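Local coordinates for protein structure-specific endonuclease subunit SLX1 (Candida glabrata, PDB 4XLG) that probably serves as the catalytic subunit of the SLX1-SLX4 endonuclease, nicking branched DNA near junctions during repair and recombination, at residues I7-I19 with Y26-H40. The protein carries 1 engineered substitution. Sequence-based numbering, arbitrary orientation. Where two conformers were deposited one is given.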
loop_
_atom_site.group_PDB
_atom_site.type_symbol
_atom_site.label_atom_id
_atom_site.label_comp_id
_atom_site.label_asym_id
_atom_site.label_seq_id
_atom_site.Cartn_x
_atom_site.Cartn_y
_atom_site.Cartn_z
ATOM N N ILE B 7 1.995 1.284 9.829
ATOM C CA ILE B 7 1.613 1.493 8.445
ATOM C C ILE B 7 1.101 2.951 8.326
ATOM O O ILE B 7 0.402 3.414 9.213
ATOM C CB ILE B 7 0.517 0.519 8.040
ATOM C CG1 ILE B 7 1.136 -0.924 8.056
ATOM C CG2 ILE B 7 -0.094 0.887 6.668
ATOM C CD1 ILE B 7 0.299 -1.930 7.312
ATOM N N PRO B 8 1.537 3.691 7.301
ATOM C CA PRO B 8 1.117 5.109 7.185
ATOM C C PRO B 8 -0.370 5.267 7.142
ATOM O O PRO B 8 -1.090 4.439 6.545
ATOM C CB PRO B 8 1.681 5.574 5.811
ATOM C CG PRO B 8 2.922 4.650 5.637
ATOM C CD PRO B 8 2.474 3.279 6.235
ATOM N N ASP B 9 -0.844 6.335 7.787
ATOM C CA ASP B 9 -2.245 6.706 7.631
ATOM C C ASP B 9 -2.580 6.922 6.168
ATOM O O ASP B 9 -3.655 6.572 5.720
ATOM C CB ASP B 9 -2.553 8.003 8.440
ATOM C CG ASP B 9 -2.250 7.826 9.924
ATOM O OD1 ASP B 9 -2.303 6.671 10.459
ATOM O OD2 ASP B 9 -1.898 8.810 10.576
ATOM N N PHE B 10 -1.687 7.599 5.460
ATOM C CA PHE B 10 -1.828 7.794 4.031
ATOM C C PHE B 10 -0.466 7.857 3.397
ATOM O O PHE B 10 0.401 8.582 3.875
ATOM C CB PHE B 10 -2.595 9.121 3.729
ATOM C CG PHE B 10 -2.913 9.287 2.236
ATOM C CD1 PHE B 10 -1.979 9.823 1.338
ATOM C CD2 PHE B 10 -4.119 8.814 1.764
ATOM C CE1 PHE B 10 -2.274 9.910 -0.079
ATOM C CE2 PHE B 10 -4.461 8.925 0.359
ATOM C CZ PHE B 10 -3.532 9.471 -0.544
ATOM N N TYR B 11 -0.242 7.096 2.323
ATOM C CA TYR B 11 1.008 7.310 1.592
ATOM C C TYR B 11 0.632 6.948 0.160
ATOM O O TYR B 11 0.119 5.835 -0.085
ATOM C CB TYR B 11 2.181 6.425 2.132
ATOM C CG TYR B 11 3.499 7.195 2.077
ATOM C CD1 TYR B 11 4.118 7.490 0.805
ATOM C CD2 TYR B 11 4.062 7.710 3.227
ATOM C CE1 TYR B 11 5.304 8.264 0.761
ATOM C CE2 TYR B 11 5.233 8.454 3.191
ATOM C CZ TYR B 11 5.817 8.737 1.949
ATOM O OH TYR B 11 6.971 9.493 1.952
ATOM N N GLY B 12 0.890 7.854 -0.784
ATOM C CA GLY B 12 0.389 7.594 -2.122
ATOM C C GLY B 12 1.447 7.976 -3.149
ATOM O O GLY B 12 2.304 8.833 -2.907
ATOM N N CYS B 13 1.371 7.303 -4.292
ATOM C CA CYS B 13 2.189 7.635 -5.472
ATOM C C CYS B 13 1.271 8.282 -6.495
ATOM O O CYS B 13 0.322 7.648 -6.940
ATOM C CB CYS B 13 2.794 6.391 -6.124
ATOM S SG CYS B 13 4.096 5.599 -5.195
ATOM N N TYR B 14 1.593 9.513 -6.891
ATOM C CA TYR B 14 0.687 10.326 -7.706
ATOM C C TYR B 14 1.243 10.583 -9.071
ATOM O O TYR B 14 2.459 10.573 -9.312
ATOM C CB TYR B 14 0.377 11.682 -7.026
ATOM C CG TYR B 14 1.653 12.489 -6.652
ATOM C CD1 TYR B 14 2.245 13.383 -7.567
ATOM C CD2 TYR B 14 2.268 12.317 -5.374
ATOM C CE1 TYR B 14 3.391 14.112 -7.226
ATOM C CE2 TYR B 14 3.403 13.073 -5.003
ATOM C CZ TYR B 14 3.951 13.969 -5.978
ATOM O OH TYR B 14 5.066 14.666 -5.646
ATOM N N LEU B 15 0.293 10.807 -9.992
ATOM C CA LEU B 15 0.648 11.232 -11.353
ATOM C C LEU B 15 0.075 12.637 -11.588
ATOM O O LEU B 15 -1.134 12.861 -11.367
ATOM C CB LEU B 15 0.061 10.242 -12.372
ATOM C CG LEU B 15 0.231 10.643 -13.854
ATOM C CD1 LEU B 15 1.730 10.686 -14.252
ATOM C CD2 LEU B 15 -0.590 9.690 -14.765
ATOM N N LEU B 16 0.947 13.565 -11.974
ATOM C CA LEU B 16 0.521 14.936 -12.309
ATOM C C LEU B 16 0.564 15.064 -13.813
ATOM O O LEU B 16 1.411 14.476 -14.461
ATOM C CB LEU B 16 1.464 16.002 -11.726
ATOM C CG LEU B 16 1.797 15.896 -10.230
ATOM C CD1 LEU B 16 2.762 17.126 -9.885
ATOM C CD2 LEU B 16 0.461 15.891 -9.401
ATOM N N GLN B 17 -0.362 15.851 -14.339
ATOM C CA GLN B 17 -0.344 16.233 -15.736
ATOM C C GLN B 17 -0.454 17.744 -15.782
ATOM O O GLN B 17 -1.373 18.306 -15.216
ATOM C CB GLN B 17 -1.519 15.588 -16.471
ATOM C CG GLN B 17 -1.524 15.965 -18.013
ATOM C CD GLN B 17 -2.687 15.280 -18.760
ATOM O OE1 GLN B 17 -3.601 14.707 -18.140
ATOM N NE2 GLN B 17 -2.649 15.355 -20.071
ATOM N N SER B 18 0.481 18.408 -16.455
ATOM C CA SER B 18 0.401 19.877 -16.526
ATOM C C SER B 18 -0.927 20.314 -17.159
ATOM O O SER B 18 -1.391 19.743 -18.192
ATOM C CB SER B 18 1.605 20.416 -17.334
ATOM O OG SER B 18 1.421 21.820 -17.583
ATOM N N ILE B 19 -1.559 21.343 -16.590
ATOM C CA ILE B 19 -2.828 21.769 -17.210
ATOM C C ILE B 19 -2.623 22.423 -18.562
ATOM O O ILE B 19 -3.324 22.115 -19.525
ATOM C CB ILE B 19 -3.598 22.702 -16.208
ATOM C CG1 ILE B 19 -3.975 21.813 -15.008
ATOM C CG2 ILE B 19 -4.869 23.329 -16.847
ATOM C CD1 ILE B 19 -4.313 22.687 -13.713
ATOM N N TYR B 26 4.430 14.196 -14.204
ATOM C CA TYR B 26 5.354 14.112 -13.091
ATOM C C TYR B 26 4.872 13.004 -12.208
ATOM O O TYR B 26 3.673 12.934 -11.935
ATOM C CB TYR B 26 5.373 15.430 -12.319
ATOM C CG TYR B 26 6.437 15.436 -11.236
ATOM C CD1 TYR B 26 6.144 14.972 -9.963
ATOM C CD2 TYR B 26 7.689 15.955 -11.472
ATOM C CE1 TYR B 26 7.120 14.945 -8.956
ATOM C CE2 TYR B 26 8.669 15.954 -10.468
ATOM C CZ TYR B 26 8.347 15.475 -9.213
ATOM O OH TYR B 26 9.275 15.469 -8.218
ATOM N N ILE B 27 5.798 12.184 -11.717
ATOM C CA ILE B 27 5.379 11.147 -10.755
ATOM C C ILE B 27 6.106 11.328 -9.428
ATOM O O ILE B 27 7.353 11.520 -9.430
ATOM C CB ILE B 27 5.723 9.736 -11.326
ATOM C CG1 ILE B 27 4.786 9.438 -12.510
ATOM C CG2 ILE B 27 5.560 8.600 -10.216
ATOM C CD1 ILE B 27 5.351 8.256 -13.392
ATOM N N GLY B 28 5.388 11.260 -8.294
ATOM C CA GLY B 28 6.122 11.318 -7.016
ATOM C C GLY B 28 5.351 10.546 -5.962
ATOM O O GLY B 28 4.389 9.852 -6.279
ATOM N N SER B 29 5.802 10.617 -4.704
ATOM C CA SER B 29 5.084 9.917 -3.643
ATOM C C SER B 29 5.051 10.829 -2.442
ATOM O O SER B 29 5.945 11.677 -2.270
ATOM C CB SER B 29 5.759 8.566 -3.278
ATOM O OG SER B 29 7.113 8.733 -2.883
ATOM N N THR B 30 4.021 10.660 -1.618
ATOM C CA THR B 30 3.837 11.598 -0.495
ATOM C C THR B 30 2.888 11.052 0.580
ATOM O O THR B 30 1.938 10.361 0.253
ATOM C CB THR B 30 3.231 12.986 -1.007
ATOM O OG1 THR B 30 3.143 13.912 0.089
ATOM C CG2 THR B 30 1.851 12.804 -1.676
ATOM N N PRO B 31 3.084 11.501 1.814
ATOM C CA PRO B 31 2.078 11.209 2.859
ATOM C C PRO B 31 0.959 12.277 2.895
ATOM O O PRO B 31 0.008 12.103 3.663
ATOM C CB PRO B 31 2.901 11.261 4.170
ATOM C CG PRO B 31 3.924 12.335 3.890
ATOM C CD PRO B 31 4.326 12.092 2.375
ATOM N N ASN B 32 1.094 13.380 2.143
ATOM C CA ASN B 32 0.102 14.447 2.165
ATOM C C ASN B 32 0.055 15.053 0.758
ATOM O O ASN B 32 0.829 15.951 0.445
ATOM C CB ASN B 32 0.434 15.531 3.203
ATOM C CG ASN B 32 -0.620 16.629 3.271
ATOM O OD1 ASN B 32 -1.395 16.830 2.328
ATOM N ND2 ASN B 32 -0.628 17.361 4.367
ATOM N N PRO B 33 -0.884 14.578 -0.034
ATOM C CA PRO B 33 -0.946 15.003 -1.448
ATOM C C PRO B 33 -1.448 16.437 -1.596
ATOM O O PRO B 33 -1.151 17.053 -2.648
ATOM C CB PRO B 33 -1.924 13.987 -2.088
ATOM C CG PRO B 33 -2.891 13.627 -0.906
ATOM C CD PRO B 33 -1.922 13.584 0.314
ATOM N N VAL B 34 -2.191 16.972 -0.608
ATOM C CA VAL B 34 -2.669 18.340 -0.726
ATOM C C VAL B 34 -1.482 19.320 -0.585
ATOM O O VAL B 34 -1.254 20.205 -1.437
ATOM C CB VAL B 34 -3.761 18.664 0.367
ATOM C CG1 VAL B 34 -4.199 20.128 0.162
ATOM C CG2 VAL B 34 -4.953 17.653 0.175
ATOM N N ARG B 35 -0.714 19.127 0.517
ATOM C CA ARG B 35 0.450 19.952 0.759
ATOM C C ARG B 35 1.459 19.802 -0.419
ATOM O O ARG B 35 2.043 20.796 -0.917
ATOM C CB ARG B 35 1.105 19.517 2.066
ATOM C CG ARG B 35 2.312 20.378 2.418
ATOM C CD ARG B 35 2.733 20.047 3.877
ATOM N NE ARG B 35 3.757 21.035 4.178
ATOM C CZ ARG B 35 5.034 20.836 3.876
ATOM N NH1 ARG B 35 5.940 21.786 4.125
ATOM N NH2 ARG B 35 5.392 19.651 3.367
ATOM N N ARG B 36 1.600 18.560 -0.868
ATOM C CA ARG B 36 2.570 18.293 -1.968
ATOM C C ARG B 36 2.151 18.996 -3.241
ATOM O O ARG B 36 2.980 19.591 -3.945
ATOM C CB ARG B 36 2.684 16.811 -2.232
ATOM C CG ARG B 36 3.644 16.441 -3.432
ATOM C CD ARG B 36 5.067 16.968 -3.214
ATOM N NE ARG B 36 5.645 16.377 -2.001
ATOM C CZ ARG B 36 6.080 15.129 -1.932
ATOM N NH1 ARG B 36 6.516 14.666 -0.753
ATOM N NH2 ARG B 36 6.164 14.354 -3.017
ATOM N N LEU B 37 0.866 18.909 -3.580
ATOM C CA LEU B 37 0.426 19.606 -4.781
ATOM C C LEU B 37 0.604 21.124 -4.649
ATOM O O LEU B 37 1.013 21.779 -5.608
ATOM C CB LEU B 37 -1.040 19.202 -5.079
ATOM C CG LEU B 37 -1.632 19.717 -6.392
ATOM C CD1 LEU B 37 -0.766 19.290 -7.608
ATOM C CD2 LEU B 37 -3.072 19.098 -6.458
ATOM N N ARG B 38 0.361 21.719 -3.463
ATOM C CA ARG B 38 0.691 23.148 -3.316
ATOM C C ARG B 38 2.168 23.459 -3.543
ATOM O O ARG B 38 2.491 24.529 -4.065
ATOM C CB ARG B 38 0.357 23.735 -1.890
ATOM C CG ARG B 38 -1.099 23.779 -1.505
ATOM C CD ARG B 38 -1.285 24.767 -0.252
ATOM N NE ARG B 38 -0.469 24.345 0.898
ATOM C CZ ARG B 38 -0.893 23.419 1.756
ATOM N NH1 ARG B 38 -2.098 22.875 1.575
ATOM N NH2 ARG B 38 -0.137 23.044 2.773
ATOM N N GLN B 39 3.040 22.576 -3.054
ATOM C CA GLN B 39 4.505 22.773 -3.231
ATOM C C GLN B 39 4.848 22.697 -4.734
ATOM O O GLN B 39 5.638 23.493 -5.246
ATOM C CB GLN B 39 5.284 21.726 -2.469
ATOM C CG GLN B 39 5.262 22.015 -0.928
ATOM C CD GLN B 39 5.959 20.893 -0.182
ATOM O OE1 GLN B 39 5.587 19.724 -0.308
ATOM N NE2 GLN B 39 7.033 21.230 0.503
ATOM N N HIS B 40 4.257 21.741 -5.425
ATOM C CA HIS B 40 4.536 21.652 -6.884
ATOM C C HIS B 40 4.007 22.870 -7.638
ATOM O O HIS B 40 4.612 23.323 -8.646
ATOM C CB HIS B 40 3.911 20.372 -7.516
ATOM C CG HIS B 40 4.650 19.110 -7.188
ATOM N ND1 HIS B 40 5.994 18.936 -7.466
ATOM C CD2 HIS B 40 4.214 17.931 -6.694
ATOM C CE1 HIS B 40 6.360 17.722 -7.104
ATOM N NE2 HIS B 40 5.290 17.076 -6.677
HETATM O O HOH W 1 8.065 9.852 -0.432
#
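The Y14 ring carries G28 on one face, with G28 CA 3.9 Å from the ring centroid in a CH-pi contact, while R36 NH2 lies in plane at its edge. CG of Y14 sits between the backbone N and the carbonyl carbon (chi1 54°), which lays the ring against the backbone of G28 and carries its hydroxyl to helix 33-41. There two bonds grip OH: H40 NE2 stands 2.6 Å from Y14 OH, and R36 NH2 donates over 2.9 Å to the same oxygen and also to S29 O. T30 CB lies over one face of the R36 guanidinium, with Y14 OH in its plane at the edge. H40 meets Y14 rim to rim, and L16 CD1 covers one face of the imidazole. Farther along, P31 N lies over the centre of the Y11 ring, whose hydroxyl shares a water with S29 OG; the latter also bonds Q79. Paired backbone hydrogen bonds at G12-T30, Y14-G28 and L16-Y26 join strands 12-18 and 25-30 into an antiparallel hairpin carrying the GIY-YIG signature, G12-C13-Y14 at the GIY position and Y26-I27-G28 as YIG. Helix 72-84 touches L15 and S29; strand 60-67 flanks strand 12-18, and helix 176-213 packs against P33 and L37.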